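Local coordinates for UBP3-associated protein BRE5 (Saccharomyces cerevisiae, PDB 2QIY) that acts with the ubiquitin protease UBP3 in de-ubiquitination, here represented by its N-terminal NTF2-like domain, at residues S39-T44 with E69-F74; Q20-R25 with Y35-T40; G110-T115 with I144-N149. All blocks are in the same frame, centred on the assembly; numbering follows the deposited sequence.

Contact 1 (S39-T44 with E69-F74); sequences STAELT and ENINKF
I71, on the inner side of helix 68-77, fits between A41 and L43 of strand 41-46; its CG1-CD1 branch touches both residues, while CG2 meets L43. CG1 lies anti to the carbonyl carbon (chi1 -70°) and the chain runs on extended, which carries CD1 to the strand backbone, 3.7 Å from A41 O and 3.9 Å from A41 CB. CG2 packs on the L43 methyl CD2 at 4.0 Å, while CG1 and CD1 both lie against L43 CB. With CG anti to the backbone N (chi1 175°) and chi2 near 65°, L43 turns CD2 toward I71 and F74, 4.0 Å from F74 ring atom CD2; this methyl thus touches two residues one helical turn apart. Replacing I71 by an alanine removes everything beyond CB and would probably open a gap beside A41 CB and leave L43 CD2 freer to turn. Y37 of the short strand 37-38 also packs on both I71 and L43, and V63 of strand 62-66 on F74. No hydrogen bond links the two segments: helix and strand cohere mainly through aliphatic and aromatic carbon, with I71 CD1 also against a carbonyl oxygen, as in the hydrophobic layer between helices and curved sheet of the NTF2-like fold.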
loop_
_atom_site.group_PDB
_atom_site.type_symbol
_atom_site.label_atom_id
_atom_site.label_comp_id
_atom_site.label_asym_id
_atom_site.label_seq_id
_atom_site.Cartn_x
_atom_site.Cartn_y
_atom_site.Cartn_z
ATOM N N SER A 39 -12.022 14.951 -11.672
ATOM C CA SER A 39 -13.299 15.415 -11.145
ATOM C C SER A 39 -14.024 14.338 -10.315
ATOM O O SER A 39 -14.721 14.675 -9.344
ATOM C CB SER A 39 -14.199 15.926 -12.279
ATOM O OG SER A 39 -14.492 14.891 -13.195
ATOM N N THR A 40 -13.867 13.077 -10.714
ATOM C CA THR A 40 -14.530 11.941 -10.053
ATOM C C THR A 40 -13.584 11.138 -9.155
ATOM O O THR A 40 -13.860 9.967 -8.816
ATOM C CB THR A 40 -15.206 10.999 -11.082
ATOM O OG1 THR A 40 -14.215 10.500 -11.992
ATOM C CG2 THR A 40 -16.300 11.734 -11.853
ATOM N N ALA A 41 -12.460 11.742 -8.771
ATOM C CA ALA A 41 -11.464 11.028 -7.939
ATOM C C ALA A 41 -12.025 10.481 -6.622
ATOM O O ALA A 41 -12.950 11.042 -6.045
ATOM C CB ALA A 41 -10.272 11.937 -7.629
ATOM N N GLU A 42 -11.413 9.399 -6.130
ATOM C CA GLU A 42 -11.697 8.833 -4.805
ATOM C C GLU A 42 -10.511 9.025 -3.879
ATOM O O GLU A 42 -9.366 8.745 -4.256
ATOM C CB GLU A 42 -12.019 7.339 -4.920
ATOM C CG GLU A 42 -13.173 7.146 -5.897
ATOM C CD GLU A 42 -13.879 5.814 -5.826
ATOM O OE1 GLU A 42 -13.593 4.969 -4.946
ATOM O OE2 GLU A 42 -14.774 5.631 -6.680
ATOM N N LEU A 43 -10.797 9.552 -2.684
ATOM C CA LEU A 43 -9.788 9.787 -1.654
ATOM C C LEU A 43 -10.144 9.035 -0.388
ATOM O O LEU A 43 -11.300 9.078 0.077
ATOM C CB LEU A 43 -9.800 11.288 -1.325
ATOM C CG LEU A 43 -8.895 11.736 -0.179
ATOM C CD1 LEU A 43 -7.395 11.545 -0.490
ATOM C CD2 LEU A 43 -9.187 13.210 0.129
ATOM N N THR A 44 -9.152 8.377 0.200
ATOM C CA THR A 44 -9.351 7.801 1.549
ATOM C C THR A 44 -8.203 8.369 2.339
ATOM O O THR A 44 -7.042 8.026 2.094
ATOM C CB THR A 44 -9.306 6.263 1.475
ATOM O OG1 THR A 44 -10.433 5.822 0.731
ATOM C CG2 THR A 44 -9.371 5.641 2.881
ATOM N N GLU A 69 -14.860 18.435 -5.749
ATOM C CA GLU A 69 -15.394 19.492 -4.864
ATOM C C GLU A 69 -15.411 19.049 -3.392
ATOM O O GLU A 69 -15.090 19.817 -2.469
ATOM C CB GLU A 69 -16.792 19.904 -5.320
ATOM C CG GLU A 69 -16.782 20.617 -6.676
ATOM C CD GLU A 69 -18.179 20.892 -7.236
ATOM O OE1 GLU A 69 -18.288 21.231 -8.448
ATOM O OE2 GLU A 69 -19.166 20.780 -6.462
ATOM N N ASN A 70 -15.785 17.799 -3.170
ATOM C CA ASN A 70 -15.774 17.265 -1.793
ATOM C C ASN A 70 -14.372 17.117 -1.236
ATOM O O ASN A 70 -14.124 17.387 -0.058
ATOM C CB ASN A 70 -16.524 15.936 -1.735
ATOM C CG ASN A 70 -17.989 16.117 -2.012
ATOM O OD1 ASN A 70 -18.590 17.120 -1.606
ATOM N ND2 ASN A 70 -18.576 15.174 -2.744
ATOM N N ILE A 71 -13.455 16.698 -2.103
ATOM C CA ILE A 71 -12.034 16.559 -1.742
ATOM C C ILE A 71 -11.483 17.931 -1.358
ATOM O O ILE A 71 -10.815 18.083 -0.337
ATOM C CB ILE A 71 -11.250 15.916 -2.897
ATOM C CG1 ILE A 71 -11.675 14.429 -3.009
ATOM C CG2 ILE A 71 -9.709 16.036 -2.689
ATOM C CD1 ILE A 71 -11.145 13.733 -4.255
ATOM N N ASN A 72 -11.823 18.937 -2.158
ATOM C CA ASN A 72 -11.424 20.292 -1.820
ATOM C C ASN A 72 -11.966 20.768 -0.478
ATOM O O ASN A 72 -11.243 21.374 0.315
ATOM C CB ASN A 72 -11.865 21.294 -2.882
ATOM C CG ASN A 72 -11.551 22.710 -2.447
ATOM O OD1 ASN A 72 -12.451 23.532 -2.120
ATOM N ND2 ASN A 72 -10.270 23.002 -2.386
ATOM N N LYS A 73 -13.240 20.495 -0.216
ATOM C CA LYS A 73 -13.855 20.912 1.042
ATOM C C LYS A 73 -13.161 20.224 2.228
ATOM O O LYS A 73 -12.939 20.845 3.282
ATOM C CB LYS A 73 -15.353 20.616 1.001
ATOM C CG LYS A 73 -16.116 20.868 2.302
ATOM C CD LYS A 73 -17.592 20.364 2.216
ATOM C CE LYS A 73 -17.886 19.560 0.924
ATOM N NZ LYS A 73 -18.607 18.246 1.121
ATOM N N PHE A 74 -12.844 18.946 2.062
ATOM C CA PHE A 74 -12.117 18.195 3.093
ATOM C C PHE A 74 -10.723 18.795 3.367
ATOM O O PHE A 74 -10.380 19.088 4.517
ATOM C CB PHE A 74 -12.028 16.700 2.728
ATOM C CG PHE A 74 -11.090 15.922 3.619
ATOM C CD1 PHE A 74 -11.516 15.482 4.877
ATOM C CD2 PHE A 74 -9.789 15.682 3.224
ATOM C CE1 PHE A 74 -10.646 14.774 5.718
ATOM C CE2 PHE A 74 -8.888 14.972 4.054
ATOM C CZ PHE A 74 -9.325 14.536 5.310
#

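Contact 2 (Q20-R25 with Y35-T40); sequences QNYYER and YFYAST
R25 starts with CG anti to its carbonyl carbon and then bends at chi3 (-96°), which lays its guanidinium over the ring of F36. F36, with CG likewise anti to the carbonyl carbon, presents one face to it. The two planes are only 13° apart. R25 CZ sits 3.6 Å from the F36 ring centroid, over the face: a stacked cation-pi pair. The aliphatic part joins in, R25 CD resting over the same face at 3.2 Å from F36 CE1. On its other face the guanidinium is backed, toward its rim, by Y22 CA, and the opposite face of F36 is met by the edge of Y35, through CD1. The second meeting is between tyrosines: Y37 OH comes in at the edge of the Y22 ring, near its plane, 3.4 Å from Y22 CE1. Both hydroxyls hydrogen-bond to the carboxylate oxygen OD2 of D142, a shared acceptor, consistent with their hydroxyl ends lying side by side. The contact pins helix 11-28 to the 3-10 turn and short strand 37-38 that follow it; strand 137-147 supplies I139, packed on both tyrosines, and D142, which binds their hydroxyls, and I71 and F75 of helix 68-77 pack on Y37.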
loop_
_atom_site.group_PDB
_atom_site.type_symbol
_atom_site.label_atom_id
_atom_site.label_comp_id
_atom_site.label_asym_id
_atom_site.label_seq_id
_atom_site.Cartn_x
_atom_site.Cartn_y
_atom_site.Cartn_z
ATOM N N GLN A 20 6.860 13.936 -4.517
ATOM C CA GLN A 20 7.472 15.111 -3.892
ATOM C C GLN A 20 6.551 16.322 -4.026
ATOM O O GLN A 20 6.294 17.013 -3.041
ATOM C CB GLN A 20 8.890 15.375 -4.421
ATOM C CG GLN A 20 9.725 16.126 -3.379
ATOM C CD GLN A 20 11.218 16.184 -3.691
ATOM O OE1 GLN A 20 11.709 15.554 -4.628
ATOM N NE2 GLN A 20 11.948 16.955 -2.887
ATOM N N ASN A 21 6.001 16.527 -5.223
ATOM C CA ASN A 21 5.060 17.629 -5.474
ATOM C C ASN A 21 3.760 17.566 -4.661
ATOM O O ASN A 21 3.300 18.590 -4.137
ATOM C CB ASN A 21 4.760 17.762 -6.968
ATOM C CG ASN A 21 5.971 18.244 -7.766
ATOM O OD1 ASN A 21 6.855 18.920 -7.232
ATOM N ND2 ASN A 21 6.018 17.890 -9.045
ATOM N N TYR A 22 3.203 16.361 -4.532
ATOM C CA TYR A 22 1.989 16.109 -3.748
ATOM C C TYR A 22 2.157 16.488 -2.270
ATOM O O TYR A 22 1.333 17.212 -1.711
ATOM C CB TYR A 22 1.647 14.624 -3.856
ATOM C CG TYR A 22 0.498 14.149 -3.007
ATOM C CD1 TYR A 22 -0.800 14.182 -3.492
ATOM C CD2 TYR A 22 0.715 13.615 -1.735
ATOM C CE1 TYR A 22 -1.861 13.708 -2.719
ATOM C CE2 TYR A 22 -0.343 13.129 -0.943
ATOM C CZ TYR A 22 -1.633 13.187 -1.443
ATOM O OH TYR A 22 -2.675 12.723 -0.678
ATOM N N TYR A 23 3.218 16.000 -1.633
ATOM C CA TYR A 23 3.377 16.288 -0.206
ATOM C C TYR A 23 3.764 17.722 0.061
ATOM O O TYR A 23 3.363 18.306 1.072
ATOM C CB TYR A 23 4.338 15.322 0.472
ATOM C CG TYR A 23 3.846 13.892 0.490
ATOM C CD1 TYR A 23 2.734 13.508 1.257
ATOM C CD2 TYR A 23 4.506 12.908 -0.251
ATOM C CE1 TYR A 23 2.282 12.164 1.262
ATOM C CE2 TYR A 23 4.082 11.584 -0.238
ATOM C CZ TYR A 23 2.973 11.218 0.511
ATOM O OH TYR A 23 2.564 9.907 0.517
ATOM N N GLU A 24 4.502 18.320 -0.863
ATOM C CA GLU A 24 4.916 19.684 -0.645
ATOM C C GLU A 24 3.757 20.648 -0.868
ATOM O O GLU A 24 3.704 21.692 -0.223
ATOM C CB GLU A 24 6.159 20.014 -1.459
ATOM C CG GLU A 24 7.418 19.309 -0.905
ATOM C CD GLU A 24 8.664 19.553 -1.751
ATOM O OE1 GLU A 24 8.528 20.036 -2.899
ATOM O OE2 GLU A 24 9.787 19.289 -1.252
ATOM N N ARG A 25 2.812 20.277 -1.744
ATOM C CA ARG A 25 1.601 21.081 -1.957
ATOM C C ARG A 25 0.761 21.162 -0.688
ATOM O O ARG A 25 0.059 22.159 -0.470
ATOM C CB ARG A 25 0.741 20.539 -3.115
ATOM C CG ARG A 25 1.320 20.816 -4.478
ATOM C CD ARG A 25 0.292 20.553 -5.568
ATOM N NE ARG A 25 0.406 19.216 -6.156
ATOM C CZ ARG A 25 -0.416 18.207 -5.901
ATOM N NH1 ARG A 25 -1.439 18.365 -5.063
ATOM N NH2 ARG A 25 -0.231 17.035 -6.498
ATOM N N TYR A 35 -7.062 20.446 -7.104
ATOM C CA TYR A 35 -6.795 20.731 -8.530
ATOM C C TYR A 35 -6.076 19.568 -9.225
ATOM O O TYR A 35 -6.176 19.384 -10.446
ATOM C CB TYR A 35 -5.975 22.042 -8.658
ATOM C CG TYR A 35 -5.490 22.409 -10.067
ATOM C CD1 TYR A 35 -4.261 21.936 -10.561
ATOM C CD2 TYR A 35 -6.258 23.236 -10.898
ATOM C CE1 TYR A 35 -3.819 22.273 -11.856
ATOM C CE2 TYR A 35 -5.820 23.581 -12.184
ATOM C CZ TYR A 35 -4.607 23.092 -12.653
ATOM O OH TYR A 35 -4.196 23.431 -13.922
ATOM N N PHE A 36 -5.346 18.791 -8.442
ATOM C CA PHE A 36 -4.528 17.720 -9.016
ATOM C C PHE A 36 -5.277 16.388 -9.116
ATOM O O PHE A 36 -4.722 15.380 -9.581
ATOM C CB PHE A 36 -3.205 17.676 -8.259
ATOM C CG PHE A 36 -2.401 18.965 -8.457
ATOM C CD1 PHE A 36 -2.607 20.076 -7.626
ATOM C CD2 PHE A 36 -1.516 19.086 -9.519
ATOM C CE1 PHE A 36 -1.906 21.269 -7.824
ATOM C CE2 PHE A 36 -0.793 20.275 -9.733
ATOM C CZ PHE A 36 -0.987 21.369 -8.888
ATOM N N TYR A 37 -6.553 16.420 -8.729
ATOM C CA TYR A 37 -7.400 15.234 -8.777
ATOM C C TYR A 37 -8.358 15.313 -9.949
ATOM O O TYR A 37 -8.787 16.400 -10.331
ATOM C CB TYR A 37 -8.215 15.122 -7.491
ATOM C CG TYR A 37 -7.422 14.780 -6.258
ATOM C CD1 TYR A 37 -7.414 13.465 -5.750
ATOM C CD2 TYR A 37 -6.701 15.751 -5.582
ATOM C CE1 TYR A 37 -6.711 13.131 -4.579
ATOM C CE2 TYR A 37 -5.995 15.431 -4.414
ATOM C CZ TYR A 37 -5.999 14.117 -3.929
ATOM O OH TYR A 37 -5.300 13.790 -2.784
ATOM N N ALA A 38 -8.724 14.152 -10.489
ATOM C CA ALA A 38 -9.785 14.042 -11.492
ATOM C C ALA A 38 -11.091 14.486 -10.851
ATOM O O ALA A 38 -11.247 14.417 -9.625
ATOM C CB ALA A 38 -9.906 12.612 -11.976
ATOM N N SER A 39 -12.022 14.951 -11.672
ATOM C CA SER A 39 -13.299 15.415 -11.145
ATOM C C SER A 39 -14.024 14.338 -10.315
ATOM O O SER A 39 -14.721 14.675 -9.344
ATOM C CB SER A 39 -14.199 15.926 -12.279
ATOM O OG SER A 39 -14.492 14.891 -13.195
ATOM N N THR A 40 -13.867 13.077 -10.714
ATOM C CA THR A 40 -14.530 11.941 -10.053
ATOM C C THR A 40 -13.584 11.138 -9.155
ATOM O O THR A 40 -13.860 9.967 -8.816
ATOM C CB THR A 40 -15.206 10.999 -11.082
ATOM O OG1 THR A 40 -14.215 10.500 -11.992
ATOM C CG2 THR A 40 -16.300 11.734 -11.853
#

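Contact 3 (G110-T115 with I144-N149)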
loop_
_atom_site.group_PDB
_atom_site.type_symbol
_atom_site.label_atom_id
_atom_site.label_comp_id
_atom_site.label_asym_id
_atom_site.label_seq_id
_atom_site.Cartn_x
_atom_site.Cartn_y
_atom_site.Cartn_z
ATOM N N GLY A 110 6.231 4.917 4.387
ATOM C CA GLY A 110 7.137 5.770 5.158
ATOM C C GLY A 110 6.605 5.981 6.551
ATOM O O GLY A 110 5.791 5.186 7.038
ATOM N N GLU A 111 7.051 7.068 7.167
ATOM C CA GLU A 111 6.618 7.441 8.512
ATOM C C GLU A 111 6.193 8.899 8.463
ATOM O O GLU A 111 6.941 9.753 8.009
ATOM C CB GLU A 111 7.724 7.170 9.531
ATOM C CG GLU A 111 8.017 5.656 9.627
ATOM C CD GLU A 111 8.855 5.218 10.820
ATOM O OE1 GLU A 111 9.207 6.040 11.691
ATOM O OE2 GLU A 111 9.086 3.980 10.894
ATOM N N MET A 112 4.945 9.131 8.857
ATOM C CA MET A 112 4.301 10.428 8.722
ATOM C C MET A 112 4.103 11.036 10.101
ATOM O O MET A 112 3.851 10.328 11.074
ATOM C CB MET A 112 2.939 10.225 8.008
ATOM C CG MET A 112 2.194 11.493 7.738
ATOM S SD MET A 112 0.769 11.104 6.703
ATOM C CE MET A 112 1.577 10.775 5.147
ATOM N N PHE A 113 4.230 12.349 10.201
ATOM C CA PHE A 113 3.894 13.022 11.455
ATOM C C PHE A 113 3.438 14.438 11.125
ATOM O O PHE A 113 3.399 14.833 9.948
ATOM C CB PHE A 113 5.043 12.994 12.467
ATOM C CG PHE A 113 6.293 13.747 12.033
ATOM C CD1 PHE A 113 6.633 14.948 12.665
ATOM C CD2 PHE A 113 7.136 13.228 11.056
ATOM C CE1 PHE A 113 7.773 15.640 12.295
ATOM C CE2 PHE A 113 8.328 13.927 10.682
ATOM C CZ PHE A 113 8.620 15.122 11.304
ATOM N N TRP A 114 3.007 15.149 12.154
ATOM C CA TRP A 114 2.644 16.552 11.998
ATOM C C TRP A 114 3.463 17.295 13.033
ATOM O O TRP A 114 3.970 16.699 14.003
ATOM C CB TRP A 114 1.130 16.729 12.204
ATOM C CG TRP A 114 0.305 16.058 11.102
ATOM C CD1 TRP A 114 -0.308 16.681 10.031
ATOM C CD2 TRP A 114 0.028 14.669 10.967
ATOM N NE1 TRP A 114 -0.934 15.752 9.240
ATOM C CE2 TRP A 114 -0.748 14.507 9.788
ATOM C CE3 TRP A 114 0.350 13.529 11.733
ATOM C CZ2 TRP A 114 -1.214 13.250 9.361
ATOM C CZ3 TRP A 114 -0.103 12.265 11.284
ATOM C CH2 TRP A 114 -0.862 12.149 10.111
ATOM N N THR A 115 3.634 18.598 12.852
ATOM C CA THR A 115 4.403 19.373 13.824
ATOM C C THR A 115 4.058 18.980 15.256
ATOM O O THR A 115 2.884 19.028 15.666
ATOM C CB THR A 115 4.162 20.870 13.615
ATOM O OG1 THR A 115 4.435 21.176 12.240
ATOM C CG2 THR A 115 5.055 21.683 14.558
ATOM N N ILE A 144 -4.641 6.210 1.894
ATOM C CA ILE A 144 -3.615 5.997 2.916
ATOM C C ILE A 144 -4.106 4.992 3.973
ATOM O O ILE A 144 -5.286 4.972 4.335
ATOM C CB ILE A 144 -3.167 7.337 3.565
ATOM C CG1 ILE A 144 -1.900 7.152 4.420
ATOM C CG2 ILE A 144 -4.329 8.002 4.363
ATOM C CD1 ILE A 144 -1.222 8.511 4.766
ATOM N N ARG A 145 -3.179 4.162 4.445
ATOM C CA ARG A 145 -3.480 3.231 5.516
ATOM C C ARG A 145 -2.341 3.335 6.534
ATOM O O ARG A 145 -1.159 3.198 6.178
ATOM C CB ARG A 145 -3.607 1.787 4.977
ATOM C CG ARG A 145 -3.471 0.694 6.070
ATOM C CD ARG A 145 -4.559 0.730 7.144
ATOM N NE ARG A 145 -5.918 0.574 6.596
ATOM C CZ ARG A 145 -7.018 0.426 7.345
ATOM N NH1 ARG A 145 -6.933 0.375 8.689
ATOM N NH2 ARG A 145 -8.210 0.270 6.768
ATOM N N PHE A 146 -2.683 3.597 7.790
ATOM C CA PHE A 146 -1.687 3.574 8.860
ATOM C C PHE A 146 -1.498 2.168 9.397
ATOM O O PHE A 146 -2.450 1.399 9.528
ATOM C CB PHE A 146 -2.055 4.596 9.953
ATOM C CG PHE A 146 -2.048 5.987 9.433
ATOM C CD1 PHE A 146 -0.838 6.692 9.322
ATOM C CD2 PHE A 146 -3.220 6.593 8.987
ATOM C CE1 PHE A 146 -0.828 7.981 8.789
ATOM C CE2 PHE A 146 -3.223 7.885 8.447
ATOM C CZ PHE A 146 -2.012 8.594 8.349
ATOM N N ILE A 147 -0.244 1.840 9.663
ATOM C CA ILE A 147 0.190 0.490 9.984
ATOM C C ILE A 147 0.745 0.529 11.406
ATOM O O ILE A 147 1.566 1.370 11.723
ATOM C CB ILE A 147 1.267 0.021 8.943
ATOM C CG1 ILE A 147 0.683 0.118 7.506
ATOM C CG2 ILE A 147 1.747 -1.408 9.243
ATOM C CD1 ILE A 147 1.615 -0.348 6.375
ATOM N N SER A 148 0.282 -0.363 12.261
ATOM C CA SER A 148 0.854 -0.415 13.597
ATOM C C SER A 148 2.268 -0.991 13.483
ATOM O O SER A 148 2.507 -1.922 12.701
ATOM C CB SER A 148 -0.018 -1.261 14.515
ATOM O OG SER A 148 0.038 -0.776 15.847
ATOM N N ASN A 149 3.207 -0.435 14.236
ATOM C CA ASN A 149 4.560 -0.990 14.239
ATOM C C ASN A 149 4.631 -2.253 15.089
ATOM O O ASN A 149 4.609 -2.142 16.318
ATOM C CB ASN A 149 5.551 0.047 14.775
ATOM C CG ASN A 149 6.975 -0.322 14.510
ATOM O OD1 ASN A 149 7.376 -0.572 13.366
ATOM N ND2 ASN A 149 7.773 -0.337 15.568
#
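M112 and I144 reach toward each other tip to tip, and this aliphatic meeting is the closest of the contact: M112 CE stands 3.6 Å from I144 CD1, with M112 SD also near that methyl. CG of M112 is anti to the backbone N (chi1 -177°); the extended chi1 and chi2 carry SD to the edge of F146, and the bend at chi3 (-72°) turns CE to I144. The second kind of interaction is Met-aromatic. M112 SD lies at the edge of the F146 ring, near its plane, 4.1 Å from CE1 and 5.2 Å from the ring centroid; the two side chains cross at about a right angle. The third is aromatic: W114 and F146 come from opposite directions, and W114 CH2 meets F146 CZ at 4.1 Å, with F146 CZ lying near the plane of the indole. Within each strand the same groups are braced by a neighbour two residues away, M112 CG lying over one face of the W114 indole and I144 CG1 over one face of the F146 ring. The polar end of W114, NE1, is hydrogen-bonded to Y48 OH, so its nitrogen is satisfied away from this contact. Strands 103-114 and 137-147 are not neighbours in the sheet, strand 120-130 lying between them, and the two short segments cross at -96°, their axes 9.1 Å apart at closest approach. With no hydrogen bond across it, the contact depends on methyls, sulfur and ring edges, which probably help fill the concave side of the curved sheet, as in NTF2-like folds.

Overall arrangement
Contacts 1 and 3 are buried and apolar, whereas contact 2 is only partly buried. Its R25-F36 stack, the charged element, lies on the partly exposed side; its buried tyrosines, like contacts 1 and 3, face the core, with D142 taking up their hydroxyls. Contacts 1 and 2 share S39 and T40, at the corner between strands 37-38 and 41-46. Contact 3 lies across the chain's centre from both, about 21 Å from contact 1 and 19 Å from contact 2 between centres. Contacts 1 and 3 reach the same sheet through the neighbouring strands 41-46 and 137-147, where T44 O and I144 N form a probable hydrogen bond. Contact 3 meets contact 2 where M112 packs on Y23. Segments of contacts 1 and 3 also touch the second subunit.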